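Long-range contacts in putative HTH-type transcriptional regulator PH0061 (Pyrococcus horikoshii, PDB 2DBB), which probably binds specific DNA sequences and regulates transcription as a member of the AsnC family of helix-turn-helix proteins: residues B[8-14]-B[43-47]; B[69-75]-B[105-111]; B[88-94]-B[126-132]. All blocks are in the same frame, centred on the assembly; numbering follows the deposited sequence.

Interaction 1. Residues B[8-14]-B[43-47]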
loop_
_atom_site.group_PDB
_atom_site.type_symbol
_atom_site.label_atom_id
_atom_site.label_comp_id
_atom_site.label_asym_id
_atom_site.label_seq_id
_atom_site.Cartn_x
_atom_site.Cartn_y
_atom_site.Cartn_z
ATOM N N ASP B 8 16.636 -16.482 -3.706
ATOM C CA ASP B 8 17.239 -16.619 -5.034
ATOM C C ASP B 8 17.205 -15.328 -5.862
ATOM O O ASP B 8 16.224 -14.582 -5.832
ATOM C CB ASP B 8 16.531 -17.749 -5.785
ATOM C CG ASP B 8 16.995 -17.880 -7.215
ATOM O OD1 ASP B 8 18.178 -18.216 -7.433
ATOM O OD2 ASP B 8 16.167 -17.643 -8.120
ATOM N N ARG B 9 18.279 -15.076 -6.609
ATOM C CA ARG B 9 18.389 -13.868 -7.427
ATOM C C ARG B 9 17.303 -13.726 -8.492
ATOM O O ARG B 9 16.817 -12.622 -8.748
ATOM C CB ARG B 9 19.763 -13.802 -8.099
ATOM C CG ARG B 9 20.042 -12.462 -8.775
ATOM C CD ARG B 9 21.440 -12.404 -9.384
ATOM N NE ARG B 9 21.771 -11.067 -9.876
ATOM C CZ ARG B 9 21.873 -9.985 -9.103
ATOM N NH1 ARG B 9 21.671 -10.079 -7.794
ATOM N NH2 ARG B 9 22.181 -8.810 -9.639
ATOM N N VAL B 10 16.934 -14.835 -9.122
ATOM C CA VAL B 10 15.899 -14.807 -10.148
ATOM C C VAL B 10 14.522 -14.591 -9.525
ATOM O O VAL B 10 13.663 -13.942 -10.117
ATOM C CB VAL B 10 15.888 -16.111 -10.965
ATOM C CG1 VAL B 10 14.701 -16.122 -11.920
ATOM C CG2 VAL B 10 17.194 -16.238 -11.740
ATOM N N ASP B 11 14.308 -15.135 -8.331
ATOM C CA ASP B 11 13.027 -14.960 -7.660
ATOM C C ASP B 11 12.804 -13.481 -7.350
ATOM O O ASP B 11 11.696 -12.970 -7.495
ATOM C CB ASP B 11 12.966 -15.768 -6.361
ATOM C CG ASP B 11 12.899 -17.268 -6.603
ATOM O OD1 ASP B 11 12.029 -17.716 -7.379
ATOM O OD2 ASP B 11 13.710 -18.004 -6.004
ATOM N N MET B 12 13.860 -12.792 -6.928
ATOM C CA MET B 12 13.736 -11.376 -6.607
ATOM C C MET B 12 13.414 -10.557 -7.859
ATOM O O MET B 12 12.585 -9.657 -7.813
ATOM C CB MET B 12 15.019 -10.856 -5.953
ATOM C CG MET B 12 14.894 -9.449 -5.347
ATOM S SD MET B 12 13.696 -9.286 -3.970
ATOM C CE MET B 12 12.381 -8.426 -4.769
ATOM N N GLN B 13 14.060 -10.874 -8.975
ATOM C CA GLN B 13 13.807 -10.146 -10.219
ATOM C C GLN B 13 12.344 -10.327 -10.598
ATOM O O GLN B 13 11.657 -9.380 -10.976
ATOM C CB GLN B 13 14.698 -10.683 -11.339
ATOM C CG GLN B 13 16.185 -10.600 -11.031
ATOM C CD GLN B 13 17.044 -11.240 -12.110
ATOM O OE1 GLN B 13 16.696 -12.287 -12.651
ATOM N NE2 GLN B 13 18.179 -10.620 -12.411
ATOM N N LEU B 14 11.883 -11.564 -10.470
ATOM C CA LEU B 14 10.514 -11.939 -10.775
ATOM C C LEU B 14 9.544 -11.111 -9.919
ATOM O O LEU B 14 8.529 -10.624 -10.402
ATOM C CB LEU B 14 10.366 -13.435 -10.500
ATOM C CG LEU B 14 9.325 -14.291 -11.212
ATOM C CD1 LEU B 14 9.223 -13.927 -12.689
ATOM C CD2 LEU B 14 9.733 -15.743 -11.053
ATOM N N ARG B 43 8.705 -21.410 -10.430
ATOM C CA ARG B 43 9.195 -20.360 -9.543
ATOM C C ARG B 43 8.050 -19.559 -8.926
ATOM O O ARG B 43 8.004 -19.369 -7.714
ATOM C CB ARG B 43 10.143 -19.431 -10.298
ATOM C CG ARG B 43 11.502 -20.056 -10.566
ATOM C CD ARG B 43 12.397 -19.153 -11.398
ATOM N NE ARG B 43 13.785 -19.605 -11.383
ATOM C CZ ARG B 43 14.574 -19.574 -10.311
ATOM N NH1 ARG B 43 14.117 -19.105 -9.154
ATOM N NH2 ARG B 43 15.823 -20.011 -10.393
ATOM N N ILE B 44 7.124 -19.097 -9.758
ATOM C CA ILE B 44 5.988 -18.330 -9.265
ATOM C C ILE B 44 5.148 -19.168 -8.319
ATOM O O ILE B 44 4.648 -18.671 -7.310
ATOM C CB ILE B 44 5.099 -17.841 -10.419
ATOM C CG1 ILE B 44 5.817 -16.724 -11.170
ATOM C CG2 ILE B 44 3.746 -17.365 -9.888
ATOM C CD1 ILE B 44 5.015 -16.149 -12.310
ATOM N N ASP B 45 5.005 -20.446 -8.635
ATOM C CA ASP B 45 4.215 -21.334 -7.800
ATOM C C ASP B 45 4.842 -21.484 -6.417
ATOM O O ASP B 45 4.142 -21.482 -5.407
ATOM C CB ASP B 45 4.084 -22.699 -8.466
ATOM C CG ASP B 45 2.763 -23.356 -8.161
ATOM O OD1 ASP B 45 2.699 -24.183 -7.225
ATOM O OD2 ASP B 45 1.780 -23.023 -8.854
ATOM N N LYS B 46 6.163 -21.602 -6.374
ATOM C CA LYS B 46 6.859 -21.738 -5.103
ATOM C C LYS B 46 6.721 -20.442 -4.303
ATOM O O LYS B 46 6.488 -20.468 -3.096
ATOM C CB LYS B 46 8.338 -22.052 -5.341
ATOM C CG LYS B 46 9.086 -22.500 -4.096
ATOM C CD LYS B 46 8.445 -23.752 -3.493
ATOM C CE LYS B 46 9.253 -24.278 -2.314
ATOM N NZ LYS B 46 8.641 -25.497 -1.712
ATOM N N LEU B 47 6.863 -19.309 -4.983
ATOM C CA LEU B 47 6.747 -18.016 -4.322
ATOM C C LEU B 47 5.380 -17.871 -3.660
ATOM O O LEU B 47 5.276 -17.356 -2.549
ATOM C CB LEU B 47 6.974 -16.878 -5.325
ATOM C CG LEU B 47 8.378 -16.800 -5.939
ATOM C CD1 LEU B 47 8.454 -15.621 -6.895
ATOM C CD2 LEU B 47 9.419 -16.654 -4.842
#
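Asp11 and Arg43, the nearest pair by CA atoms at 6.9 Å, lie where the helix segments 9-14 and 43-47 cross almost perpendicularly (-83°), their axes 10.7 Å apart at closest. Arg43 runs extended from CG to NE and carries its guanidinium to the start of the opposing helix. There NH1 forms salt bridges with two aspartates: Asp8 OD2 at 2.7 Å and Asp11 OD1 at 3.1 Å, each bond weak in angle. The Asp11 carboxylate is turned 62° from the guanidinium plane, with OD1 at the guanidinium edge; that of Asp8 lies closer to parallel. Val10 CB sits over one guanidinium face, 3.7 Å above it. Asp8 is also the N-cap of its helix, with OD2 accepting from Asp11 N at 3.1 Å and more weakly from Val10 N. Deeper in, Leu14 CD2 packs on Arg43 CB at 3.8 Å and on Ile44 CG1 at 4.0 Å, and Leu14 and Ile44 both reach Leu29 of helix 26-32. The contact thus ties helix 9-18 to the last helix of the predicted helix-turn-helix motif. Shared between the cap and Arg43, Asp8 OD2 probably joins Asp11 in offsetting the arginine's charge and holding its guanidinium at the helix start.

Interaction 2. Residues B[69-75]-B[105-111]; sequences YAIVLIK and YNIIVRL
Arg110 leaves its strand with CG opposite the backbone N (chi1 175°) and bends at chi3 (-66°), which brings its guanidinium back over the ring of Tyr69. These residues belong to the two central strands of the four-stranded antiparallel sheet in a ferredoxin-like beta-alpha-beta-beta-alpha-beta domain, the fold of the C-terminal half of Lrp/AsnC proteins. Arg110 CZ stands 4.3 Å from the Tyr69 ring centroid in a cation-pi contact, with the two planes inclined by 62°, while Arg110 CD adds a CH-pi contact over the same ring. Ile71 CD1 covers one face of the guanidinium, 3.5 Å above its plane, and NH1 continues to a salt bridge with Glu99 of the second subunit. With a serine in place of Tyr69, Arg110 would probably lose its aromatic support and be freer to turn away from that glutamate.

Hydrogen-bonded pairs Ala70-Leu111, Val72-Val109 and Ile74-Ile107 join the backbones, the bond from Val72 N to Val109 O measuring 2.7 Å. At the start of the second strand Asn106 and Ile107 both face Ile74, a classic beta bulge, and Asn106 OD1 accepts from Ser76 N. On the sheet face that carries Leu73, Leu73 CB lies over the centre of the Tyr105 ring, 3.7 Å from its centroid; Leu73 also packs on Tyr105 of the second subunit, and Tyr105 on Leu73 of that subunit. Beside them Leu73 CD2 and Ile108 CD1, on side chains lying alongside each other, meet at 3.4 Å, tighter than usual carbon contact.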
loop_
_atom_site.group_PDB
_atom_site.type_symbol
_atom_site.label_atom_id
_atom_site.label_comp_id
_atom_site.label_asym_id
_atom_site.label_seq_id
_atom_site.Cartn_x
_atom_site.Cartn_y
_atom_site.Cartn_z
ATOM N N TYR B 69 -8.147 8.554 1.469
ATOM C CA TYR B 69 -7.475 7.796 2.514
ATOM C C TYR B 69 -7.449 8.576 3.814
ATOM O O TYR B 69 -7.553 9.804 3.832
ATOM C CB TYR B 69 -6.016 7.500 2.147
ATOM C CG TYR B 69 -5.794 6.360 1.188
ATOM C CD1 TYR B 69 -6.416 5.128 1.380
ATOM C CD2 TYR B 69 -4.910 6.493 0.114
ATOM C CE1 TYR B 69 -6.163 4.051 0.533
ATOM C CE2 TYR B 69 -4.653 5.425 -0.742
ATOM C CZ TYR B 69 -5.281 4.203 -0.523
ATOM O OH TYR B 69 -5.014 3.132 -1.350
ATOM N N ALA B 70 -7.300 7.837 4.902
ATOM C CA ALA B 70 -7.177 8.409 6.228
ATOM C C ALA B 70 -6.167 7.503 6.903
ATOM O O ALA B 70 -6.198 6.285 6.718
ATOM C CB ALA B 70 -8.506 8.369 6.972
ATOM N N ILE B 71 -5.244 8.099 7.646
ATOM C CA ILE B 71 -4.250 7.323 8.357
ATOM C C ILE B 71 -4.568 7.533 9.826
ATOM O O ILE B 71 -4.758 8.665 10.266
ATOM C CB ILE B 71 -2.812 7.824 8.088
ATOM C CG1 ILE B 71 -2.454 7.660 6.603
ATOM C CG2 ILE B 71 -1.834 7.063 8.957
ATOM C CD1 ILE B 71 -2.343 6.221 6.139
ATOM N N VAL B 72 -4.656 6.437 10.569
ATOM C CA VAL B 72 -4.930 6.513 11.995
ATOM C C VAL B 72 -3.684 6.070 12.759
ATOM O O VAL B 72 -3.184 4.953 12.594
ATOM C CB VAL B 72 -6.142 5.638 12.371
ATOM C CG1 VAL B 72 -6.409 5.718 13.875
ATOM C CG2 VAL B 72 -7.360 6.112 11.595
ATOM N N LEU B 73 -3.172 6.979 13.573
ATOM C CA LEU B 73 -1.980 6.739 14.370
ATOM C C LEU B 73 -2.442 6.451 15.794
ATOM O O LEU B 73 -3.113 7.272 16.422
ATOM C CB LEU B 73 -1.092 7.986 14.332
ATOM C CG LEU B 73 -0.824 8.522 12.915
ATOM C CD1 LEU B 73 -0.221 9.917 13.000
ATOM C CD2 LEU B 73 0.102 7.575 12.173
ATOM N N ILE B 74 -2.081 5.283 16.302
ATOM C CA ILE B 74 -2.511 4.897 17.638
ATOM C C ILE B 74 -1.381 4.627 18.612
ATOM O O ILE B 74 -0.402 3.965 18.277
ATOM C CB ILE B 74 -3.385 3.620 17.582
ATOM C CG1 ILE B 74 -4.578 3.834 16.649
ATOM C CG2 ILE B 74 -3.850 3.248 18.983
ATOM C CD1 ILE B 74 -5.288 2.531 16.226
ATOM N N LYS B 75 -1.527 5.148 19.826
ATOM C CA LYS B 75 -0.564 4.904 20.889
ATOM C C LYS B 75 -1.332 4.140 21.972
ATOM O O LYS B 75 -2.271 4.668 22.555
ATOM C CB LYS B 75 -0.023 6.211 21.468
ATOM C CG LYS B 75 1.112 5.991 22.464
ATOM C CD LYS B 75 2.249 5.224 21.798
ATOM C CE LYS B 75 3.375 4.870 22.763
ATOM N NZ LYS B 75 4.454 4.100 22.057
ATOM N N TYR B 105 3.982 6.169 17.869
ATOM C CA TYR B 105 2.720 5.444 17.750
ATOM C C TYR B 105 3.050 3.979 17.493
ATOM O O TYR B 105 3.882 3.669 16.634
ATOM C CB TYR B 105 1.898 6.013 16.593
ATOM C CG TYR B 105 1.628 7.490 16.732
ATOM C CD1 TYR B 105 0.625 7.958 17.577
ATOM C CD2 TYR B 105 2.401 8.428 16.042
ATOM C CE1 TYR B 105 0.395 9.322 17.730
ATOM C CE2 TYR B 105 2.182 9.794 16.193
ATOM C CZ TYR B 105 1.180 10.230 17.039
ATOM O OH TYR B 105 0.958 11.575 17.204
ATOM N N ASN B 106 2.410 3.073 18.228
ATOM C CA ASN B 106 2.699 1.657 18.042
ATOM C C ASN B 106 1.769 0.955 17.057
ATOM O O ASN B 106 2.042 -0.163 16.633
ATOM C CB ASN B 106 2.726 0.937 19.397
ATOM C CG ASN B 106 1.443 1.104 20.186
ATOM O OD1 ASN B 106 1.051 2.213 20.533
ATOM N ND2 ASN B 106 0.786 -0.007 20.478
ATOM N N ILE B 107 0.680 1.612 16.673
ATOM C CA ILE B 107 -0.241 1.028 15.708
ATOM C C ILE B 107 -0.544 2.066 14.631
ATOM O O ILE B 107 -0.907 3.207 14.929
ATOM C CB ILE B 107 -1.566 0.566 16.373
ATOM C CG1 ILE B 107 -1.263 -0.455 17.474
ATOM C CG2 ILE B 107 -2.473 -0.092 15.334
ATOM C CD1 ILE B 107 -2.458 -0.827 18.334
ATOM N N ILE B 108 -0.361 1.661 13.381
ATOM C CA ILE B 108 -0.596 2.521 12.229
ATOM C C ILE B 108 -1.637 1.848 11.355
ATOM O O ILE B 108 -1.437 0.720 10.914
ATOM C CB ILE B 108 0.684 2.714 11.385
ATOM C CG1 ILE B 108 1.817 3.247 12.268
ATOM C CG2 ILE B 108 0.407 3.697 10.241
ATOM C CD1 ILE B 108 1.497 4.553 12.924
ATOM N N VAL B 109 -2.730 2.559 11.090
ATOM C CA VAL B 109 -3.824 2.021 10.300
ATOM C C VAL B 109 -4.201 2.890 9.107
ATOM O O VAL B 109 -4.241 4.107 9.205
ATOM C CB VAL B 109 -5.091 1.864 11.168
ATOM C CG1 VAL B 109 -6.228 1.251 10.338
ATOM C CG2 VAL B 109 -4.779 1.009 12.385
ATOM N N ARG B 110 -4.474 2.256 7.975
ATOM C CA ARG B 110 -4.908 3.002 6.806
ATOM C C ARG B 110 -6.356 2.615 6.542
ATOM O O ARG B 110 -6.691 1.430 6.529
ATOM C CB ARG B 110 -4.069 2.676 5.565
ATOM C CG ARG B 110 -4.605 3.363 4.304
ATOM C CD ARG B 110 -3.843 2.953 3.043
ATOM N NE ARG B 110 -2.460 3.416 3.045
ATOM C CZ ARG B 110 -2.084 4.676 2.832
ATOM N NH1 ARG B 110 -2.990 5.618 2.591
ATOM N NH2 ARG B 110 -0.795 4.999 2.861
ATOM N N LEU B 111 -7.200 3.622 6.334
ATOM C CA LEU B 111 -8.613 3.429 6.046
ATOM C C LEU B 111 -8.952 3.985 4.665
ATOM O O LEU B 111 -8.396 5.004 4.242
ATOM C CB LEU B 111 -9.481 4.189 7.052
ATOM C CG LEU B 111 -9.271 4.033 8.554
ATOM C CD1 LEU B 111 -10.217 4.985 9.284
ATOM C CD2 LEU B 111 -9.515 2.586 8.966
#

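Interaction 3. Residues B[88-94]-B[126-132]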
loop_
_atom_site.group_PDB
_atom_site.type_symbol
_atom_site.label_atom_id
_atom_site.label_comp_id
_atom_site.label_asym_id
_atom_site.label_seq_id
_atom_site.Cartn_x
_atom_site.Cartn_y
_atom_site.Cartn_z
ATOM N N GLU B 88 -9.369 -6.679 16.529
ATOM C CA GLU B 88 -10.678 -6.037 16.455
ATOM C C GLU B 88 -10.908 -5.323 15.122
ATOM O O GLU B 88 -12.007 -5.365 14.572
ATOM C CB GLU B 88 -10.826 -5.024 17.596
ATOM C CG GLU B 88 -11.885 -5.367 18.638
ATOM C CD GLU B 88 -13.304 -5.290 18.095
ATOM O OE1 GLU B 88 -13.733 -4.192 17.671
ATOM O OE2 GLU B 88 -13.994 -6.332 18.094
ATOM N N ILE B 89 -9.873 -4.674 14.597
ATOM C CA ILE B 89 -10.012 -3.931 13.348
ATOM C C ILE B 89 -9.519 -4.616 12.073
ATOM O O ILE B 89 -9.900 -4.218 10.973
ATOM C CB ILE B 89 -9.294 -2.566 13.445
ATOM C CG1 ILE B 89 -7.789 -2.785 13.618
ATOM C CG2 ILE B 89 -9.860 -1.764 14.611
ATOM C CD1 ILE B 89 -6.972 -1.511 13.620
ATOM N N SER B 90 -8.681 -5.637 12.207
ATOM C CA SER B 90 -8.144 -6.317 11.034
ATOM C C SER B 90 -9.178 -6.935 10.101
ATOM O O SER B 90 -8.897 -7.141 8.922
ATOM C CB SER B 90 -7.138 -7.382 11.458
ATOM O OG SER B 90 -5.968 -6.775 11.978
ATOM N N ASP B 91 -10.369 -7.229 10.616
ATOM C CA ASP B 91 -11.412 -7.823 9.791
ATOM C C ASP B 91 -12.327 -6.796 9.141
ATOM O O ASP B 91 -13.148 -7.153 8.300
ATOM C CB ASP B 91 -12.264 -8.799 10.604
ATOM C CG ASP B 91 -11.457 -9.946 11.163
ATOM O OD1 ASP B 91 -10.482 -10.368 10.498
ATOM O OD2 ASP B 91 -11.804 -10.432 12.262
ATOM N N ILE B 92 -12.202 -5.531 9.532
ATOM C CA ILE B 92 -13.035 -4.489 8.939
ATOM C C ILE B 92 -12.604 -4.304 7.491
ATOM O O ILE B 92 -11.420 -4.137 7.203
ATOM C CB ILE B 92 -12.893 -3.167 9.691
ATOM C CG1 ILE B 92 -13.280 -3.370 11.159
ATOM C CG2 ILE B 92 -13.776 -2.114 9.047
ATOM C CD1 ILE B 92 -13.073 -2.146 12.024
ATOM N N GLU B 93 -13.576 -4.336 6.586
ATOM C CA GLU B 93 -13.314 -4.226 5.157
ATOM C C GLU B 93 -12.653 -2.930 4.685
ATOM O O GLU B 93 -11.772 -2.956 3.808
ATOM C CB GLU B 93 -14.612 -4.456 4.372
ATOM C CG GLU B 93 -14.390 -4.710 2.883
ATOM C CD GLU B 93 -14.133 -3.439 2.082
ATOM O OE1 GLU B 93 -13.528 -3.534 0.990
ATOM O OE2 GLU B 93 -14.547 -2.351 2.532
ATOM N N TYR B 94 -13.061 -1.803 5.255
ATOM C CA TYR B 94 -12.490 -0.532 4.834
ATOM C C TYR B 94 -11.142 -0.214 5.485
ATOM O O TYR B 94 -10.549 0.841 5.237
ATOM C CB TYR B 94 -13.500 0.596 5.055
ATOM C CG TYR B 94 -13.940 0.774 6.481
ATOM C CD1 TYR B 94 -13.124 1.432 7.404
ATOM C CD2 TYR B 94 -15.185 0.303 6.911
ATOM C CE1 TYR B 94 -13.528 1.619 8.713
ATOM C CE2 TYR B 94 -15.604 0.483 8.230
ATOM C CZ TYR B 94 -14.768 1.143 9.125
ATOM O OH TYR B 94 -15.153 1.323 10.436
ATOM N N GLU B 126 -17.364 5.726 13.535
ATOM C CA GLU B 126 -17.701 4.326 13.746
ATOM C C GLU B 126 -16.437 3.528 14.010
ATOM O O GLU B 126 -16.389 2.715 14.929
ATOM C CB GLU B 126 -18.407 3.735 12.529
ATOM C CG GLU B 126 -19.801 4.264 12.287
ATOM C CD GLU B 126 -20.715 3.199 11.715
ATOM O OE1 GLU B 126 -20.332 2.558 10.710
ATOM O OE2 GLU B 126 -21.818 3.002 12.273
ATOM N N PHE B 127 -15.412 3.760 13.195
ATOM C CA PHE B 127 -14.155 3.049 13.361
ATOM C C PHE B 127 -13.534 3.318 14.724
ATOM O O PHE B 127 -13.101 2.397 15.412
ATOM C CB PHE B 127 -13.151 3.449 12.271
ATOM C CG PHE B 127 -11.792 2.851 12.474
ATOM C CD1 PHE B 127 -11.572 1.497 12.238
ATOM C CD2 PHE B 127 -10.747 3.624 12.969
ATOM C CE1 PHE B 127 -10.337 0.921 12.494
ATOM C CE2 PHE B 127 -9.505 3.056 13.231
ATOM C CZ PHE B 127 -9.300 1.703 12.995
ATOM N N LEU B 128 -13.494 4.587 15.111
ATOM C CA LEU B 128 -12.893 4.972 16.381
ATOM C C LEU B 128 -13.573 4.342 17.600
ATOM O O LEU B 128 -12.919 4.090 18.612
ATOM C CB LEU B 128 -12.868 6.502 16.503
ATOM C CG LEU B 128 -11.999 7.185 15.432
ATOM C CD1 LEU B 128 -12.126 8.687 15.529
ATOM C CD2 LEU B 128 -10.545 6.750 15.586
ATOM N N GLN B 129 -14.875 4.087 17.508
ATOM C CA GLN B 129 -15.589 3.472 18.626
ATOM C C GLN B 129 -14.978 2.112 18.930
ATOM O O GLN B 129 -15.010 1.646 20.066
ATOM C CB GLN B 129 -17.080 3.305 18.304
ATOM C CG GLN B 129 -17.838 4.619 18.206
ATOM C CD GLN B 129 -19.328 4.426 17.999
ATOM O OE1 GLN B 129 -19.765 3.857 16.994
ATOM N NE2 GLN B 129 -20.119 4.897 18.955
ATOM N N ARG B 130 -14.406 1.491 17.902
ATOM C CA ARG B 130 -13.783 0.181 18.030
ATOM C C ARG B 130 -12.401 0.249 18.662
ATOM O O ARG B 130 -11.789 -0.776 18.944
ATOM C CB ARG B 130 -13.699 -0.476 16.655
ATOM C CG ARG B 130 -15.058 -0.862 16.102
ATOM C CD ARG B 130 -15.028 -1.004 14.598
ATOM N NE ARG B 130 -16.265 -1.587 14.086
ATOM C CZ ARG B 130 -16.612 -2.858 14.258
ATOM N NH1 ARG B 130 -15.816 -3.681 14.927
ATOM N NH2 ARG B 130 -17.758 -3.306 13.760
ATOM N N ILE B 131 -11.906 1.458 18.885
ATOM C CA ILE B 131 -10.595 1.620 19.494
ATOM C C ILE B 131 -10.740 2.006 20.959
ATOM O O ILE B 131 -11.062 3.149 21.284
ATOM C CB ILE B 131 -9.768 2.704 18.775
ATOM C CG1 ILE B 131 -9.622 2.347 17.296
ATOM C CG2 ILE B 131 -8.395 2.825 19.427
ATOM C CD1 ILE B 131 -8.900 3.391 16.493
ATOM N N LYS B 132 -10.511 1.046 21.844
ATOM C CA LYS B 132 -10.620 1.311 23.269
ATOM C C LYS B 132 -9.255 1.189 23.926
ATOM O O LYS B 132 -8.361 0.526 23.395
ATOM C CB LYS B 132 -11.582 0.317 23.940
ATOM C CG LYS B 132 -12.960 0.177 23.291
ATOM C CD LYS B 132 -12.965 -0.915 22.230
ATOM C CE LYS B 132 -14.378 -1.190 21.727
ATOM N NZ LYS B 132 -14.421 -2.265 20.689
#
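Phe127 supplies most of the apolar part of this contact, meeting Ile89, Ile92 and Tyr94 where the end of helix 79-89 and the turn after it approach the end of helix 117-129. With CG anti to the backbone N (chi1 174°), its ring extends to Ile89, whose CG2 touches CE1 at 3.5 Å. Ile92 CD1 comes to the edge of the same ring, 3.9 Å from Phe127 CD1. Tyr94, its ring placed between backbone N and carbonyl carbon (chi1 60°), directs OH against Phe127 CB at 3.4 Å, and Ile92 CG2 lies over one face of the tyrosine. Phe127 also reaches Val72, Val95, Val109 and Leu111, which makes the cluster part of the helix-to-sheet core of the ferredoxin-like domain.

The ionic part centres on Glu88 OE1. It forms a salt bridge with Arg130 NH1 at 3.5 Å, the carboxylate and guanidinium planes nearly parallel, 8° apart, with OE1 at the guanidinium edge, and a long one with Lys132 NZ at 3.6 Å. Lys132 NZ also makes a weak hydrogen bond to Arg130 O.

A third kind of contact joins the other two: the aliphatic run of Arg130 rests on isoleucine, CD lying 3.4 Å from Ile92 CD1. The apolar groups bury Phe127 against the sheet, while the ion pairs, loose and without a hydrogen bond, probably add only a diffuse attraction.

Overall arrangement
Interactions 2 and 3 belong to one domain and touch; interaction 1 lies on the other side of the chain's centre, about 20 Å from interaction 2 by nearest atoms. Interaction 2 is the buried one, held by backbone hydrogen bonds and apolar pairs between central strands. Interaction 3 joins the ends of the helices that follow those strands, 79-89 after 67-76 and 117-129 after 107-114, and the turns after them, with an apolar inner side and a charged margin. Interaction 1, partly buried, relies on an arginine shared by two aspartates at a helix start, with apolar packing beside it. Arginine thus serves all three, paired with acids within the chain in interactions 1 and 3 but across subunits in interaction 2.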